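Long-range contacts in adenosine kinase (Trypanosoma brucei brucei, PDB 4N08), which probably catalyses the magnesium-dependent phosphorylation of adenosine by ATP to AMP, a step of purine salvage, as a member of the PfkB carbohydrate kinase family: residues Arg165-Ser170 / Gly193-Asn198; Lys48-Asp53 / Ala125-Ile130; Tyr12-Pro17 / Arg159-Ser164. One frame throughout, in Å; residues are numbered along the deposited sequence.

Interaction 1 (Arg165-Ser170 / Gly193-Asn198)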
loop_
_atom_site.group_PDB
_atom_site.type_symbol
_atom_site.label_atom_id
_atom_site.label_comp_id
_atom_site.label_asym_id
_atom_site.label_seq_id
_atom_site.Cartn_x
_atom_site.Cartn_y
_atom_site.Cartn_z
ATOM N N ARG A 165 -10.161 14.599 -0.437
ATOM C CA ARG A 165 -9.232 15.622 0.040
ATOM C C ARG A 165 -7.845 15.079 0.429
ATOM O O ARG A 165 -6.872 15.828 0.485
ATOM C CB ARG A 165 -9.885 16.350 1.234
ATOM C CG ARG A 165 -11.094 17.213 0.821
ATOM C CD ARG A 165 -10.626 18.382 -0.055
ATOM N NE ARG A 165 -11.702 19.169 -0.636
ATOM C CZ ARG A 165 -12.452 18.840 -1.693
ATOM N NH1 ARG A 165 -12.306 17.698 -2.357
ATOM N NH2 ARG A 165 -13.386 19.681 -2.091
ATOM N N ILE A 166 -7.770 13.780 0.724
ATOM C CA ILE A 166 -6.505 13.066 0.862
ATOM C C ILE A 166 -6.380 11.998 -0.198
ATOM O O ILE A 166 -7.244 11.176 -0.352
ATOM C CB ILE A 166 -6.390 12.393 2.252
ATOM C CG1 ILE A 166 -6.592 13.441 3.351
ATOM C CG2 ILE A 166 -5.019 11.723 2.417
ATOM C CD1 ILE A 166 -6.615 12.873 4.748
ATOM N N PHE A 167 -5.260 12.006 -0.887
ATOM C CA PHE A 167 -4.930 11.076 -1.982
ATOM C C PHE A 167 -3.742 10.237 -1.601
ATOM O O PHE A 167 -2.668 10.767 -1.340
ATOM C CB PHE A 167 -4.569 11.871 -3.248
ATOM C CG PHE A 167 -5.708 12.669 -3.768
ATOM C CD1 PHE A 167 -6.529 12.152 -4.758
ATOM C CD2 PHE A 167 -5.991 13.914 -3.232
ATOM C CE1 PHE A 167 -7.607 12.877 -5.226
ATOM C CE2 PHE A 167 -7.090 14.637 -3.684
ATOM C CZ PHE A 167 -7.905 14.115 -4.676
ATOM N N TYR A 168 -3.923 8.928 -1.587
ATOM C CA TYR A 168 -2.843 8.024 -1.259
ATOM C C TYR A 168 -2.522 7.011 -2.392
ATOM O O TYR A 168 -3.383 6.242 -2.780
ATOM C CB TYR A 168 -3.191 7.278 0.019
ATOM C CG TYR A 168 -2.282 6.101 0.225
ATOM C CD1 TYR A 168 -1.014 6.276 0.758
ATOM C CD2 TYR A 168 -2.643 4.838 -0.200
ATOM C CE1 TYR A 168 -0.155 5.214 0.927
ATOM C CE2 TYR A 168 -1.785 3.771 -0.020
ATOM C CZ TYR A 168 -0.550 3.967 0.552
ATOM O OH TYR A 168 0.311 2.932 0.740
ATOM N N PHE A 169 -1.281 7.020 -2.880
ATOM C CA PHE A 169 -0.833 6.133 -3.945
ATOM C C PHE A 169 0.363 5.270 -3.486
ATOM O O PHE A 169 1.375 5.776 -2.990
ATOM C CB PHE A 169 -0.402 6.946 -5.177
ATOM C CG PHE A 169 -1.546 7.382 -6.059
ATOM C CD1 PHE A 169 -1.642 6.917 -7.367
ATOM C CD2 PHE A 169 -2.545 8.249 -5.574
ATOM C CE1 PHE A 169 -2.694 7.299 -8.185
ATOM C CE2 PHE A 169 -3.610 8.618 -6.381
ATOM C CZ PHE A 169 -3.670 8.153 -7.695
ATOM N N SER A 170 0.274 3.968 -3.674
ATOM C CA SER A 170 1.451 3.142 -3.445
ATOM C C SER A 170 2.485 3.373 -4.548
ATOM O O SER A 170 2.177 3.757 -5.665
ATOM C CB SER A 170 1.078 1.660 -3.394
ATOM O OG SER A 170 0.963 1.148 -4.700
ATOM N N GLY A 193 -6.082 19.512 -1.711
ATOM C CA GLY A 193 -6.014 18.340 -0.879
ATOM C C GLY A 193 -4.570 18.013 -0.605
ATOM O O GLY A 193 -3.675 18.835 -0.802
ATOM N N LEU A 194 -4.365 16.779 -0.181
ATOM C CA LEU A 194 -3.100 16.299 0.296
ATOM C C LEU A 194 -2.689 15.088 -0.519
ATOM O O LEU A 194 -3.467 14.190 -0.678
ATOM C CB LEU A 194 -3.262 15.902 1.762
ATOM C CG LEU A 194 -1.913 15.830 2.467
ATOM C CD1 LEU A 194 -1.516 17.234 2.959
ATOM C CD2 LEU A 194 -1.900 14.759 3.556
ATOM N N PHE A 195 -1.489 15.067 -1.068
ATOM C CA PHE A 195 -1.023 13.903 -1.829
ATOM C C PHE A 195 0.087 13.149 -1.068
ATOM O O PHE A 195 1.073 13.753 -0.589
ATOM C CB PHE A 195 -0.518 14.325 -3.198
ATOM C CG PHE A 195 -0.377 13.183 -4.154
ATOM C CD1 PHE A 195 -1.454 12.775 -4.947
ATOM C CD2 PHE A 195 0.810 12.501 -4.259
ATOM C CE1 PHE A 195 -1.326 11.701 -5.822
ATOM C CE2 PHE A 195 0.938 11.430 -5.146
ATOM C CZ PHE A 195 -0.130 11.037 -5.929
ATOM N N MET A 196 -0.099 11.838 -0.928
ATOM C CA MET A 196 0.857 10.981 -0.179
ATOM C C MET A 196 1.242 9.786 -1.022
ATOM O O MET A 196 0.374 9.176 -1.651
ATOM C CB MET A 196 0.282 10.416 1.119
ATOM C CG MET A 196 -0.489 11.386 1.997
ATOM S SD MET A 196 -1.335 10.593 3.402
ATOM C CE MET A 196 -0.060 9.465 3.912
ATOM N N ILE A 197 2.540 9.459 -1.023
ATOM C CA ILE A 197 2.988 8.173 -1.522
ATOM C C ILE A 197 3.724 7.360 -0.501
ATOM O O ILE A 197 4.398 7.885 0.363
ATOM C CB ILE A 197 3.904 8.272 -2.742
ATOM C CG1 ILE A 197 5.112 9.119 -2.420
ATOM C CG2 ILE A 197 3.145 8.832 -3.928
ATOM C CD1 ILE A 197 6.227 8.831 -3.384
ATOM N N ASN A 198 3.550 6.059 -0.627
ATOM C CA ASN A 198 4.357 5.061 0.007
ATOM C C ASN A 198 5.406 4.598 -1.012
ATOM O O ASN A 198 5.096 4.411 -2.181
ATOM C CB ASN A 198 3.464 3.902 0.371
ATOM C CG ASN A 198 4.043 3.057 1.456
ATOM O OD1 ASN A 198 5.149 2.484 1.324
ATOM N ND2 ASN A 198 3.316 2.977 2.554
#
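Arg165-Ser170 and Gly193-Asn198 run side by side as parallel strands, their axes 4.8 Å apart and 17° from alignment, with Ile166 beside Leu194 and Phe169 beside Ile197. Five backbone bonds zip them together, from Leu194 N to Arg165 O (2.8 Å) through to Asn198 N on Phe169 O (3.2 Å).

One face carries Phe167, Phe169, Phe195 and Ile197. The Phe195 ring swings toward the neighbouring strand because its CG lies anti to the backbone N (chi1 -164°). It sets CD1 3.7 Å from Phe167 CB and CE1 3.7 Å from Phe169 CD2; the Phe169 and Phe195 planes are only 29° apart, but the rings slide past each other with little overlap. Helix 178-190 covers this face.

On the other face Met196 SD lies 4.0 Å from Ile166 CG2, and helix 300-313 packs above. Tyr168 reaches along the strands until its OH stands 3.3 Å from Asn198 CB, ring and amide almost perpendicular, while Asn198 OD1 takes the backbone N of Ser200. The strand pair is thus held by backbone bonds inside an apolar, helix-flanked sheet core, with Tyr168 OH, Ser170 and Asn198 near the C-terminal ends, where Ser170 approaches adenosine-binding Phe172.

Interaction 2 (Lys48-Asp53 / Ala125-Ile130)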
loop_
_atom_site.group_PDB
_atom_site.type_symbol
_atom_site.label_atom_id
_atom_site.label_comp_id
_atom_site.label_asym_id
_atom_site.label_seq_id
_atom_site.Cartn_x
_atom_site.Cartn_y
_atom_site.Cartn_z
ATOM N N LYS A 48 3.323 -23.110 -11.807
ATOM C CA LYS A 48 2.076 -23.378 -12.544
ATOM C C LYS A 48 1.280 -24.478 -11.865
ATOM O O LYS A 48 1.770 -25.601 -11.706
ATOM C CB LYS A 48 2.368 -23.813 -14.004
ATOM N N GLY A 49 0.037 -24.153 -11.528
ATOM C CA GLY A 49 -0.867 -25.051 -10.841
ATOM C C GLY A 49 -1.171 -24.600 -9.411
ATOM O O GLY A 49 -2.115 -25.082 -8.777
ATOM N N ILE A 50 -0.377 -23.682 -8.884
ATOM C CA ILE A 50 -0.459 -23.379 -7.458
ATOM C C ILE A 50 -1.856 -22.859 -7.037
ATOM O O ILE A 50 -2.314 -23.193 -5.945
ATOM C CB ILE A 50 0.695 -22.437 -6.982
ATOM C CG1 ILE A 50 0.667 -22.299 -5.445
ATOM C CG2 ILE A 50 0.659 -21.073 -7.702
ATOM C CD1 ILE A 50 1.807 -21.472 -4.853
ATOM N N PHE A 51 -2.528 -22.080 -7.886
ATOM C CA PHE A 51 -3.820 -21.543 -7.487
ATOM C C PHE A 51 -4.905 -22.617 -7.482
ATOM O O PHE A 51 -5.737 -22.696 -6.550
ATOM C CB PHE A 51 -4.229 -20.319 -8.334
ATOM C CG PHE A 51 -3.429 -19.062 -8.012
ATOM C CD1 PHE A 51 -3.758 -18.265 -6.929
ATOM C CD2 PHE A 51 -2.338 -18.707 -8.773
ATOM C CE1 PHE A 51 -3.015 -17.133 -6.629
ATOM C CE2 PHE A 51 -1.597 -17.571 -8.478
ATOM C CZ PHE A 51 -1.936 -16.780 -7.403
ATOM N N ASP A 52 -4.896 -23.439 -8.524
ATOM C CA ASP A 52 -5.771 -24.600 -8.600
ATOM C C ASP A 52 -5.633 -25.500 -7.346
ATOM O O ASP A 52 -6.623 -25.935 -6.761
ATOM C CB ASP A 52 -5.463 -25.394 -9.886
ATOM C CG ASP A 52 -6.145 -24.806 -11.141
ATOM O OD1 ASP A 52 -7.099 -23.985 -11.038
ATOM O OD2 ASP A 52 -5.726 -25.174 -12.260
ATOM N N ASP A 53 -4.401 -25.775 -6.940
ATOM C CA ASP A 53 -4.153 -26.654 -5.790
ATOM C C ASP A 53 -4.548 -26.011 -4.505
ATOM O O ASP A 53 -5.135 -26.666 -3.625
ATOM C CB ASP A 53 -2.681 -27.008 -5.680
ATOM C CG ASP A 53 -2.355 -28.385 -6.199
ATOM O OD1 ASP A 53 -3.288 -29.194 -6.455
ATOM O OD2 ASP A 53 -1.140 -28.668 -6.311
ATOM N N ALA A 125 -3.884 -11.838 -8.110
ATOM C CA ALA A 125 -4.046 -12.644 -6.945
ATOM C C ALA A 125 -2.704 -13.011 -6.332
ATOM O O ALA A 125 -1.680 -13.018 -7.001
ATOM C CB ALA A 125 -4.849 -13.893 -7.272
ATOM N N CYS A 126 -2.718 -13.309 -5.049
ATOM C CA CYS A 126 -1.534 -13.776 -4.404
ATOM C C CYS A 126 -1.872 -15.027 -3.591
ATOM O O CYS A 126 -2.737 -15.012 -2.726
ATOM C CB CYS A 126 -0.979 -12.638 -3.529
ATOM S SG CYS A 126 0.524 -12.980 -2.574
ATOM N N ALA A 127 -1.171 -16.106 -3.872
ATOM C CA ALA A 127 -1.274 -17.310 -3.065
ATOM C C ALA A 127 -0.493 -17.086 -1.782
ATOM O O ALA A 127 0.726 -16.965 -1.816
ATOM C CB ALA A 127 -0.693 -18.474 -3.840
ATOM N N VAL A 128 -1.193 -16.998 -0.661
ATOM C CA VAL A 128 -0.558 -16.816 0.634
ATOM C C VAL A 128 -0.491 -18.202 1.288
ATOM O O VAL A 128 -1.477 -18.693 1.833
ATOM C CB VAL A 128 -1.344 -15.797 1.468
ATOM C CG1 VAL A 128 -0.741 -15.552 2.856
ATOM C CG2 VAL A 128 -1.397 -14.479 0.703
ATOM N N CYS A 129 0.677 -18.836 1.185
ATOM C CA CYS A 129 0.901 -20.171 1.696
ATOM C C CYS A 129 1.386 -20.096 3.136
ATOM O O CYS A 129 2.537 -19.730 3.379
ATOM C CB CYS A 129 1.915 -20.874 0.825
ATOM S SG CYS A 129 1.501 -20.872 -0.946
ATOM N N ILE A 130 0.492 -20.424 4.079
ATOM C CA ILE A 130 0.762 -20.348 5.489
ATOM C C ILE A 130 1.281 -21.685 6.022
ATOM O O ILE A 130 0.708 -22.768 5.764
ATOM C CB ILE A 130 -0.490 -19.928 6.268
ATOM C CG1 ILE A 130 -1.041 -18.626 5.726
ATOM C CG2 ILE A 130 -0.158 -19.675 7.732
ATOM C CD1 ILE A 130 -2.401 -18.316 6.314
#
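Ile50 and Phe51, the two residues that meet strand 125-131, stand on a first helical turn closed by the backbone bond from Asp53 N to Gly49 O, 3.0 Å long, with Gly49 in the N-cap position. Further round the turn, the Asp53 carboxylate forms salt bridges with Lys32 and Lys56.

The contact itself is apolar and modest, burying 212 Å² over both segments. Phe51 contributes the largest share. With CG anti to its carbonyl carbon (chi1 -73°), the ring turns in to the strand, although its CB sets out along neither direction, and CE1 touches most closely, with CZ beside it. Phe51 CE1 comes to 3.8 Å from Ala125 CB and 3.9 Å from Ala127 CB, so it dips between two methyls that project from the same face of the strand. Between them runs the peptide that joins Cys126 to Ala127: its carbon lies near the ring plane, at the edge, and Ala127 N is 3.5 Å from Phe51 CE1.

Ile50 points at the strand, its chain fully extended (chi1 -173°, chi2 176°), and spends only its tip: CD1 lies 4.0 Å from Ala127 CB and 4.0 Å from Cys129 SG. Phe29 of helix 27-32 touches both Ile50 and Cys129, and Val138 of the next strand also meets Ile50, completing an apolar patch.

Cys126 points the other way, toward adenosine-binding Asp20. A small sheet with one face carrying Cys126 beside Asp20 and short helices packed on the other is consistent with the lid of ribokinase-fold PfkB kinases.

Interaction 3 (Tyr12-Pro17 / Arg159-Ser164)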
loop_
_atom_site.group_PDB
_atom_site.type_symbol
_atom_site.label_atom_id
_atom_site.label_comp_id
_atom_site.label_asym_id
_atom_site.label_seq_id
_atom_site.Cartn_x
_atom_site.Cartn_y
_atom_site.Cartn_z
ATOM N N TYR A 12 -8.916 9.083 -1.061
ATOM C CA TYR A 12 -8.867 8.356 -2.324
ATOM C C TYR A 12 -7.602 7.532 -2.282
ATOM O O TYR A 12 -6.516 8.100 -2.131
ATOM C CB TYR A 12 -8.795 9.355 -3.479
ATOM C CG TYR A 12 -8.677 8.813 -4.897
ATOM C CD1 TYR A 12 -9.762 8.823 -5.762
ATOM C CD2 TYR A 12 -7.444 8.340 -5.401
ATOM C CE1 TYR A 12 -9.647 8.352 -7.081
ATOM C CE2 TYR A 12 -7.313 7.868 -6.724
ATOM C CZ TYR A 12 -8.412 7.879 -7.552
ATOM O OH TYR A 12 -8.288 7.426 -8.841
ATOM N N VAL A 13 -7.751 6.211 -2.442
ATOM C CA VAL A 13 -6.635 5.270 -2.463
ATOM C C VAL A 13 -6.503 4.626 -3.850
ATOM O O VAL A 13 -7.465 4.099 -4.386
ATOM C CB VAL A 13 -6.844 4.143 -1.414
ATOM C CG1 VAL A 13 -5.884 2.973 -1.639
ATOM C CG2 VAL A 13 -6.665 4.672 0.002
ATOM N N GLN A 14 -5.300 4.607 -4.406
ATOM C CA GLN A 14 -5.083 3.902 -5.679
ATOM C C GLN A 14 -3.906 2.930 -5.561
ATOM O O GLN A 14 -2.869 3.310 -5.101
ATOM C CB GLN A 14 -4.838 4.886 -6.832
ATOM C CG GLN A 14 -4.836 4.249 -8.214
ATOM C CD GLN A 14 -5.183 5.227 -9.341
ATOM O OE1 GLN A 14 -6.107 6.038 -9.234
ATOM N NE2 GLN A 14 -4.461 5.119 -10.442
ATOM N N CYS A 15 -4.112 1.683 -5.985
ATOM C CA CYS A 15 -3.075 0.654 -5.971
ATOM C C CYS A 15 -3.352 -0.452 -7.038
ATOM O O CYS A 15 -4.123 -0.248 -8.001
ATOM C CB CYS A 15 -2.897 0.062 -4.541
ATOM S SG CYS A 15 -1.307 -0.817 -4.268
ATOM N N ASN A 16 -2.671 -1.585 -6.871
ATOM C CA ASN A 16 -2.851 -2.765 -7.702
ATOM C C ASN A 16 -3.598 -3.833 -6.899
ATOM O O ASN A 16 -3.043 -4.506 -6.037
ATOM C CB ASN A 16 -1.483 -3.265 -8.199
ATOM C CG ASN A 16 -0.749 -2.216 -9.033
ATOM O OD1 ASN A 16 -1.342 -1.279 -9.551
ATOM N ND2 ASN A 16 0.535 -2.351 -9.134
ATOM N N PRO A 17 -4.880 -3.975 -7.164
ATOM C CA PRO A 17 -5.680 -4.870 -6.360
ATOM C C PRO A 17 -5.404 -6.343 -6.671
ATOM O O PRO A 17 -5.210 -6.696 -7.834
ATOM C CB PRO A 17 -7.129 -4.489 -6.755
ATOM C CG PRO A 17 -6.999 -4.054 -8.171
ATOM C CD PRO A 17 -5.662 -3.333 -8.243
ATOM N N ARG A 159 -15.278 12.095 -10.366
ATOM C CA ARG A 159 -16.092 12.553 -9.250
ATOM C C ARG A 159 -15.460 12.135 -7.953
ATOM O O ARG A 159 -15.400 12.933 -7.043
ATOM C CB ARG A 159 -17.550 12.046 -9.331
ATOM N N ALA A 160 -14.981 10.901 -7.855
ATOM C CA ALA A 160 -14.304 10.465 -6.609
ATOM C C ALA A 160 -13.067 11.330 -6.262
ATOM O O ALA A 160 -12.861 11.717 -5.096
ATOM C CB ALA A 160 -13.917 8.994 -6.674
ATOM N N MET A 161 -12.274 11.651 -7.275
ATOM C CA MET A 161 -11.178 12.591 -7.076
ATOM C C MET A 161 -11.719 13.954 -6.653
ATOM O O MET A 161 -11.279 14.493 -5.666
ATOM C CB MET A 161 -10.320 12.716 -8.332
ATOM C CG MET A 161 -9.515 11.462 -8.643
ATOM S SD MET A 161 -8.178 11.785 -9.823
ATOM C CE MET A 161 -7.630 10.140 -10.165
ATOM N N ASP A 162 -12.691 14.495 -7.383
ATOM C CA ASP A 162 -13.314 15.805 -7.046
ATOM C C ASP A 162 -13.803 15.897 -5.574
ATOM O O ASP A 162 -13.682 16.932 -4.922
ATOM C CB ASP A 162 -14.512 16.095 -7.987
ATOM C CG ASP A 162 -14.101 16.577 -9.393
ATOM O OD1 ASP A 162 -12.951 17.002 -9.620
ATOM O OD2 ASP A 162 -14.969 16.521 -10.298
ATOM N N GLU A 163 -14.331 14.788 -5.074
ATOM C CA GLU A 163 -14.955 14.726 -3.759
ATOM C C GLU A 163 -14.033 14.295 -2.590
ATOM O O GLU A 163 -14.453 14.357 -1.437
ATOM C CB GLU A 163 -16.212 13.846 -3.848
ATOM C CG GLU A 163 -17.297 14.524 -4.688
ATOM C CD GLU A 163 -18.583 13.726 -4.900
ATOM O OE1 GLU A 163 -18.698 12.556 -4.473
ATOM O OE2 GLU A 163 -19.503 14.289 -5.528
ATOM N N SER A 164 -12.783 13.913 -2.889
ATOM C CA SER A 164 -11.798 13.533 -1.872
ATOM C C SER A 164 -10.849 14.692 -1.571
ATOM O O SER A 164 -10.710 15.614 -2.374
ATOM C CB SER A 164 -10.947 12.331 -2.343
ATOM O OG SER A 164 -11.710 11.165 -2.624
#
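A Met-aromatic contact joins Met161 to Tyr12, and the thioether does not sit squarely over the ring: SD lies 5.0 Å from the Tyr12 ring centroid, 29° off its normal. Met161 leaves the helix with CG anti to its carbonyl carbon (chi1 -69°) and stays extended beyond, so the chain runs across the tyrosine from CG, 3.5 Å from Tyr12 CE1, to CE, which lies 3.5 Å from Tyr12 CZ near the phenol end.

That phenol is fixed by its own strand. Tyr12 OH donates to Gln14 OE1 at 2.6 Å, the acceptor lying in the ring plane, two residues along on the same side of the strand. At the ring's base, Ser164 OG approaches Tyr12 CB to 3.5 Å; it gives its hydrogen to Ala160 O (2.8 Å), tying the serine back onto the last turn of its helix. Ala160 completes the contact with CB 4.3 Å from Tyr12 CD1. Met152 of helix 149-152 touches Tyr12, Gln14 and Met161 alike.

The helix 155-163 thereby lies against the large sheet. The Tyr12 and Ser164 hydroxyls each bond within their own segment, to Gln14 and Ala160, so that apolar and sulfur-aromatic packing carries the helix-to-strand contact itself, just ahead of adenosine-binding Asn16.

In the fold
From the N terminus, residues 12-17 leave the large sheet for the smaller one, where interaction 2 opens at 48-53 and closes at 125-130, binding a short helix to the small sheet; between its two segments the chain also lays down strands 87-94 and 112-118 of the large sheet. Then 159-164 closes interaction 3, so interaction 2 is nested within it. Interaction 1 follows in series: strand 166-170 comes directly after the helix of interaction 3, and a mainly helical connection leads to 194-198. Interactions 1 and 3 touch, since strand 166-170 lies between strands 11-14 and 194-198; interaction 2 lies about 32 Å from interaction 1, centre to centre, though its nearest atoms come within about 5 Å of interaction 3.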